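Local structure of LPXTG cell wall surface protein (Streptococcus gordonii, 4IGB) at residues T95-V100 and A178-A183; L144-A149 and G284-K289. The protein probably acts as an adhesin that is anchored to the streptococcal cell wall, this chain being its N-terminal part with the N1 and N2 domains. One frame throughout, in Å; residues are numbered along the deposited sequence.

Contact 1. Residues T95-V100 and A178-A183; sequences TNIGTV and AEIRYA
Ile-97 and Ile-180 meet end against branch: CD1 of Ile-97 rests 3.9 Å from CG2 of Ile-180, and the two side chains run at about a right angle to each other. Ile-97 carries CG1 between its backbone N and carbonyl carbon (chi1 70°), and the extended torsion beyond it (chi2 -173°) drives CD1 outward to reach its partner. Ile-180 uses the other branch, its CG2 lying anti to its own carbonyl carbon. The second meeting point is equally buried but different in character. Here the ring of Tyr-182 brings CE1 to 3.9 Å from the carbonyl O of Val-100, which approaches the ring obliquely, while Val-100 CG1 stays 4.5 Å from Tyr-182 OH. That hydroxyl is hydrogen-bonded to Asp-189, and the ring also makes a cation-pi contact with Lys-103.

Strands 84-100 and 170-182 are next-but-one neighbours in an antiparallel sheet of the N-terminal domain, with strand 103-118 between them. The CA atoms of Ile-97 and Ile-180 are accordingly 9.0 Å apart; the isoleucines meet through their side chains, while at the other point the tyrosine ring meets a backbone carbonyl. Val-100 and Ile-180 also press on Ile-287 of strand 280-287, in the facing sheet of a beta-sandwich, which closes the buried side. Backbone bonds from both Ile-97 and Gly-98 to Val-105 are consistent with a beta bulge where strand 84-100 is interrupted.

The loose side lies away from this buried patch. Asn-96 and Thr-99 turn from the contact and are exposed. Partly exposed Arg-181 forms a salt bridge within its own strand, NE donating to Glu-179 OE2 (2.9 Å) from above the carboxylate plane, and its guanidinium group makes a cation-pi contact with Tyr-108.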
loop_
_atom_site.group_PDB
_atom_site.type_symbol
_atom_site.label_atom_id
_atom_site.label_comp_id
_atom_site.label_asym_id
_atom_site.label_seq_id
_atom_site.Cartn_x
_atom_site.Cartn_y
_atom_site.Cartn_z
ATOM N N THR B 95 5.226 2.305 -14.224
ATOM C CA THR B 95 4.384 3.396 -14.700
ATOM C C THR B 95 2.938 2.962 -14.981
ATOM O O THR B 95 2.700 1.954 -15.638
ATOM C CB THR B 95 4.964 4.038 -15.991
ATOM O OG1 THR B 95 6.297 4.498 -15.749
ATOM C CG2 THR B 95 4.110 5.225 -16.426
ATOM N N ASN B 96 1.981 3.763 -14.522
ATOM C CA ASN B 96 0.568 3.487 -14.738
ATOM C C ASN B 96 0.176 2.107 -14.223
ATOM O O ASN B 96 -0.162 1.218 -15.002
ATOM C CB ASN B 96 0.202 3.614 -16.220
ATOM C CG ASN B 96 -1.288 3.585 -16.438
ATOM O OD1 ASN B 96 -2.057 3.746 -15.488
ATOM N ND2 ASN B 96 -1.710 3.373 -17.683
ATOM N N ILE B 97 0.226 1.949 -12.905
ATOM C CA ILE B 97 -0.038 0.676 -12.256
ATOM C C ILE B 97 -1.516 0.562 -11.954
ATOM O O ILE B 97 -1.982 -0.469 -11.468
ATOM C CB ILE B 97 0.749 0.546 -10.932
ATOM C CG1 ILE B 97 0.199 1.504 -9.874
ATOM C CG2 ILE B 97 2.251 0.775 -11.161
ATOM C CD1 ILE B 97 1.048 1.533 -8.601
ATOM N N GLY B 98 -2.243 1.642 -12.225
ATOM C CA GLY B 98 -3.677 1.654 -12.029
ATOM C C GLY B 98 -4.206 3.071 -12.092
ATOM O O GLY B 98 -3.435 4.034 -12.101
ATOM N N THR B 99 -5.526 3.196 -12.154
ATOM C CA THR B 99 -6.183 4.490 -12.068
ATOM C C THR B 99 -7.027 4.544 -10.807
ATOM O O THR B 99 -7.857 3.661 -10.562
ATOM C CB THR B 99 -7.066 4.732 -13.281
ATOM O OG1 THR B 99 -6.267 4.605 -14.463
ATOM C CG2 THR B 99 -7.698 6.133 -13.227
ATOM N N VAL B 100 -6.806 5.575 -9.999
ATOM C CA VAL B 100 -7.470 5.691 -8.709
ATOM C C VAL B 100 -8.001 7.115 -8.531
ATOM O O VAL B 100 -7.246 8.086 -8.667
ATOM C CB VAL B 100 -6.492 5.386 -7.554
ATOM C CG1 VAL B 100 -7.176 5.559 -6.224
ATOM C CG2 VAL B 100 -5.903 3.980 -7.679
ATOM N N ALA B 178 9.260 1.181 -1.146
ATOM C CA ALA B 178 8.232 1.188 -2.160
ATOM C C ALA B 178 7.386 2.420 -1.933
ATOM O O ALA B 178 7.136 2.821 -0.794
ATOM C CB ALA B 178 7.370 -0.071 -2.067
ATOM N N GLU B 179 6.933 3.020 -3.023
ATOM C CA GLU B 179 6.140 4.233 -2.935
ATOM C C GLU B 179 5.192 4.290 -4.109
ATOM O O GLU B 179 5.570 3.967 -5.235
ATOM C CB GLU B 179 7.039 5.480 -2.934
ATOM C CG GLU B 179 6.260 6.785 -2.809
ATOM C CD GLU B 179 7.111 8.022 -3.088
ATOM O OE1 GLU B 179 8.326 7.992 -2.851
ATOM O OE2 GLU B 179 6.563 9.030 -3.561
ATOM N N ILE B 180 3.958 4.698 -3.838
ATOM C CA ILE B 180 2.982 4.970 -4.885
ATOM C C ILE B 180 2.740 6.475 -4.944
ATOM O O ILE B 180 2.806 7.159 -3.928
ATOM C CB ILE B 180 1.661 4.226 -4.653
ATOM C CG1 ILE B 180 1.172 4.412 -3.205
ATOM C CG2 ILE B 180 1.860 2.755 -4.951
ATOM C CD1 ILE B 180 -0.230 3.797 -2.932
ATOM N N ARG B 181 2.443 6.979 -6.137
ATOM C CA ARG B 181 2.477 8.413 -6.399
ATOM C C ARG B 181 1.511 8.721 -7.533
ATOM O O ARG B 181 1.515 8.023 -8.542
ATOM C CB ARG B 181 3.906 8.751 -6.851
ATOM C CG ARG B 181 4.370 10.142 -6.608
ATOM C CD ARG B 181 5.788 10.339 -7.171
ATOM N NE ARG B 181 6.849 9.770 -6.337
ATOM C CZ ARG B 181 8.134 9.762 -6.689
ATOM N NH1 ARG B 181 8.511 10.284 -7.856
ATOM N NH2 ARG B 181 9.045 9.237 -5.889
ATOM N N TYR B 182 0.678 9.751 -7.388
ATOM C CA TYR B 182 -0.072 10.221 -8.541
ATOM C C TYR B 182 0.882 10.783 -9.618
ATOM O O TYR B 182 1.728 11.643 -9.346
ATOM C CB TYR B 182 -1.099 11.287 -8.141
ATOM C CG TYR B 182 -2.245 10.788 -7.277
ATOM C CD1 TYR B 182 -2.948 9.644 -7.615
ATOM C CD2 TYR B 182 -2.605 11.462 -6.112
ATOM C CE1 TYR B 182 -3.998 9.188 -6.818
ATOM C CE2 TYR B 182 -3.644 11.020 -5.310
ATOM C CZ TYR B 182 -4.345 9.876 -5.669
ATOM O OH TYR B 182 -5.391 9.422 -4.875
ATOM N N ALA B 183 0.703 10.332 -10.848
ATOM C CA ALA B 183 1.530 10.802 -11.944
ATOM C C ALA B 183 1.328 12.294 -12.182
ATOM O O ALA B 183 2.257 12.981 -12.588
ATOM C CB ALA B 183 1.230 10.017 -13.212
#

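Contact 2. Residues L144-A149 and G284-K289; sequences LWESNA and GLYIEK. With SO4 (sulfate ion), chain J.
A sulfate ion is wedged beside Glu-146 and Tyr-286, so that an anion sits next to a carboxylate. The hydroxyl of Tyr-286 donates a hydrogen bond to sulfate O2; the modelled OH-O2 separation of 2.4 Å is very short and its exact value doubtful. O2 lies at the edge of the tyrosine ring, in its plane, and the same oxygen is 3.6 Å from Glu-146 OE1. The two protein groups themselves come no closer than 4.3 Å, between Glu-146 OE1 and Tyr-286 OH. Glu-146 reaches this point through a side chain extended beyond CG (chi2 175°), while the ring of Tyr-286, with CG anti to the carbonyl carbon (chi1 -50°), swings back over Gly-284, its CE2 4.0 Å from the CA of that glycine.

The backbones approach farther along. Asn-148 O stands 4.0 Å from Gly-284 CA, and a water bridges the two segments: it accepts from Leu-285 N at 2.9 Å and donates to Asn-148 O at 2.7 Å, although other acceptors compete for its protons. Segment 144-149 is the loop that turns strand 135-142 into strand 149-153, and the latter is the antiparallel neighbour of strand 280-287 in a sheet of the N-terminal domain. The water links loop and strand at the margin of that pairing. On the other side, Leu-285 and Ile-287 form backbone hydrogen bonds with Phe-31 and Arg-29.

Glu-146 OE1 is in a salt bridge with Lys-30, which also hydrogen-bonds Ser-147 O and thereby ties the loop down. The ammonium group probably offsets part of the negative charge gathered here. The sulfate probably comes from the crystallisation liquor; given the doubtful bond length, it is at most consistent with the spot tolerating an anion beside the tyrosine hydroxyl, and identifies no natural ligand.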
loop_
_atom_site.group_PDB
_atom_site.type_symbol
_atom_site.label_atom_id
_atom_site.label_comp_id
_atom_site.label_asym_id
_atom_site.label_seq_id
_atom_site.Cartn_x
_atom_site.Cartn_y
_atom_site.Cartn_z
ATOM N N LEU B 144 5.164 -15.782 -12.417
ATOM C CA LEU B 144 5.254 -17.230 -12.199
ATOM C C LEU B 144 4.401 -17.689 -11.018
ATOM O O LEU B 144 3.841 -18.781 -11.049
ATOM C CB LEU B 144 6.689 -17.685 -11.917
ATOM C CG LEU B 144 7.832 -17.529 -12.913
ATOM C CD1 LEU B 144 8.913 -18.551 -12.573
ATOM C CD2 LEU B 144 7.347 -17.684 -14.347
ATOM N N TRP B 145 4.337 -16.865 -9.972
ATOM C CA TRP B 145 3.765 -17.267 -8.691
ATOM C C TRP B 145 2.431 -16.581 -8.418
ATOM O O TRP B 145 1.460 -17.235 -8.042
ATOM C CB TRP B 145 4.761 -16.973 -7.568
ATOM C CG TRP B 145 6.136 -17.445 -7.912
ATOM C CD1 TRP B 145 7.267 -16.686 -8.025
ATOM C CD2 TRP B 145 6.524 -18.788 -8.216
ATOM N NE1 TRP B 145 8.339 -17.479 -8.372
ATOM C CE2 TRP B 145 7.907 -18.776 -8.496
ATOM C CE3 TRP B 145 5.835 -20.004 -8.278
ATOM C CZ2 TRP B 145 8.616 -19.931 -8.828
ATOM C CZ3 TRP B 145 6.543 -21.156 -8.615
ATOM C CH2 TRP B 145 7.917 -21.107 -8.886
ATOM N N GLU B 146 2.403 -15.262 -8.593
ATOM C CA GLU B 146 1.180 -14.478 -8.484
ATOM C C GLU B 146 1.153 -13.487 -9.630
ATOM O O GLU B 146 2.191 -13.188 -10.227
ATOM C CB GLU B 146 1.158 -13.631 -7.208
ATOM C CG GLU B 146 1.510 -14.316 -5.916
ATOM C CD GLU B 146 1.554 -13.326 -4.754
ATOM O OE1 GLU B 146 1.212 -12.135 -4.956
ATOM O OE2 GLU B 146 1.937 -13.737 -3.640
ATOM N N SER B 147 -0.033 -12.958 -9.903
ATOM C CA SER B 147 -0.197 -11.847 -10.822
ATOM C C SER B 147 0.429 -10.578 -10.235
ATOM O O SER B 147 0.441 -10.379 -9.022
ATOM C CB SER B 147 -1.687 -11.597 -11.083
ATOM O OG SER B 147 -2.265 -12.654 -11.833
ATOM N N ASN B 148 0.962 -9.727 -11.102
ATOM C CA ASN B 148 1.315 -8.374 -10.694
ATOM C C ASN B 148 2.247 -8.316 -9.489
ATOM O O ASN B 148 2.030 -7.552 -8.560
ATOM C CB ASN B 148 0.033 -7.594 -10.399
ATOM C CG ASN B 148 -0.721 -7.249 -11.655
ATOM O OD1 ASN B 148 -0.144 -6.723 -12.603
ATOM N ND2 ASN B 148 -2.005 -7.567 -11.688
ATOM N N ALA B 149 3.291 -9.123 -9.503
ATOM C CA ALA B 149 4.126 -9.224 -8.330
ATOM C C ALA B 149 5.604 -9.171 -8.676
ATOM O O ALA B 149 6.004 -9.386 -9.825
ATOM C CB ALA B 149 3.803 -10.514 -7.561
ATOM N N GLY B 284 3.213 -7.988 -3.853
ATOM C CA GLY B 284 2.518 -7.007 -4.666
ATOM C C GLY B 284 2.427 -5.707 -3.900
ATOM O O GLY B 284 2.866 -5.631 -2.758
ATOM N N LEU B 285 1.867 -4.671 -4.511
ATOM C CA LEU B 285 1.589 -3.455 -3.768
ATOM C C LEU B 285 0.101 -3.186 -3.855
ATOM O O LEU B 285 -0.515 -3.417 -4.887
ATOM C CB LEU B 285 2.387 -2.266 -4.300
ATOM C CG LEU B 285 3.908 -2.405 -4.335
ATOM C CD1 LEU B 285 4.506 -1.153 -4.975
ATOM C CD2 LEU B 285 4.456 -2.594 -2.935
ATOM N N TYR B 286 -0.478 -2.699 -2.765
ATOM C CA TYR B 286 -1.926 -2.598 -2.691
ATOM C C TYR B 286 -2.377 -1.258 -2.117
ATOM O O TYR B 286 -1.582 -0.505 -1.538
ATOM C CB TYR B 286 -2.482 -3.690 -1.787
ATOM C CG TYR B 286 -2.007 -5.101 -2.061
ATOM C CD1 TYR B 286 -2.825 -6.015 -2.722
ATOM C CD2 TYR B 286 -0.759 -5.537 -1.625
ATOM C CE1 TYR B 286 -2.401 -7.316 -2.965
ATOM C CE2 TYR B 286 -0.332 -6.848 -1.858
ATOM C CZ TYR B 286 -1.157 -7.724 -2.534
ATOM O OH TYR B 286 -0.732 -9.015 -2.761
ATOM N N ILE B 287 -3.665 -0.982 -2.281
ATOM C CA ILE B 287 -4.364 -0.037 -1.435
ATOM C C ILE B 287 -5.728 -0.616 -1.115
ATOM O O ILE B 287 -6.249 -1.483 -1.836
ATOM C CB ILE B 287 -4.589 1.344 -2.103
ATOM C CG1 ILE B 287 -5.383 1.186 -3.401
ATOM C CG2 ILE B 287 -3.270 2.068 -2.335
ATOM C CD1 ILE B 287 -5.873 2.510 -3.982
ATOM N N GLU B 288 -6.311 -0.124 -0.032
ATOM C CA GLU B 288 -7.664 -0.506 0.330
ATOM C C GLU B 288 -8.647 0.208 -0.582
ATOM O O GLU B 288 -8.285 1.171 -1.254
ATOM C CB GLU B 288 -7.904 -0.193 1.805
ATOM C CG GLU B 288 -6.976 -1.010 2.699
ATOM C CD GLU B 288 -6.742 -0.381 4.060
ATOM O OE1 GLU B 288 -7.421 -0.814 5.014
ATOM O OE2 GLU B 288 -5.880 0.542 4.175
ATOM N N LYS B 289 -9.883 -0.282 -0.622
ATOM C CA LYS B 289 -10.891 0.210 -1.566
ATOM C C LYS B 289 -11.937 1.101 -0.930
ATOM O O LYS B 289 -12.600 0.703 0.026
ATOM C CB LYS B 289 -11.635 -0.964 -2.214
ATOM C CG LYS B 289 -11.000 -1.532 -3.468
ATOM C CD LYS B 289 -11.965 -2.488 -4.171
ATOM C CE LYS B 289 -11.236 -3.363 -5.177
ATOM N NZ LYS B 289 -12.118 -4.441 -5.727
HETATM S S SO4 J . -3.223 -11.439 -3.781
HETATM O O1 SO4 J . -3.463 -12.443 -2.749
HETATM O O2 SO4 J . -1.879 -10.906 -3.633
HETATM O O3 SO4 J . -4.209 -10.370 -3.639
HETATM O O4 SO4 J . -3.323 -12.055 -5.106
HETATM O O HOH W 1 1.112 -5.469 -7.152
#

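Along the chain the four segments alternate, in the order 95-100, 144-149, 178-183 and 284-289, so each contact interleaves with the other. Their centres are 13 Å apart, within the N-terminal domain. Contact 1 belongs to the eight-stranded antiparallel sheet; contact 2 joins a strand of the six-stranded sheet to a loop of the same sheet, and the two sheets face each other. They touch directly: Ile-180 CD1 lies 3.5 Å from Ile-287 CG2, and Ala-178 CB packs on Leu-285 CD2 at 4.0 Å. Strand 280-287 thus lends one side to the shared apolar core and the tyrosine to the sulfate site. The end of segment 284-289 bonds to Asp-325 and Leu-327, connecting with the following part of the chain.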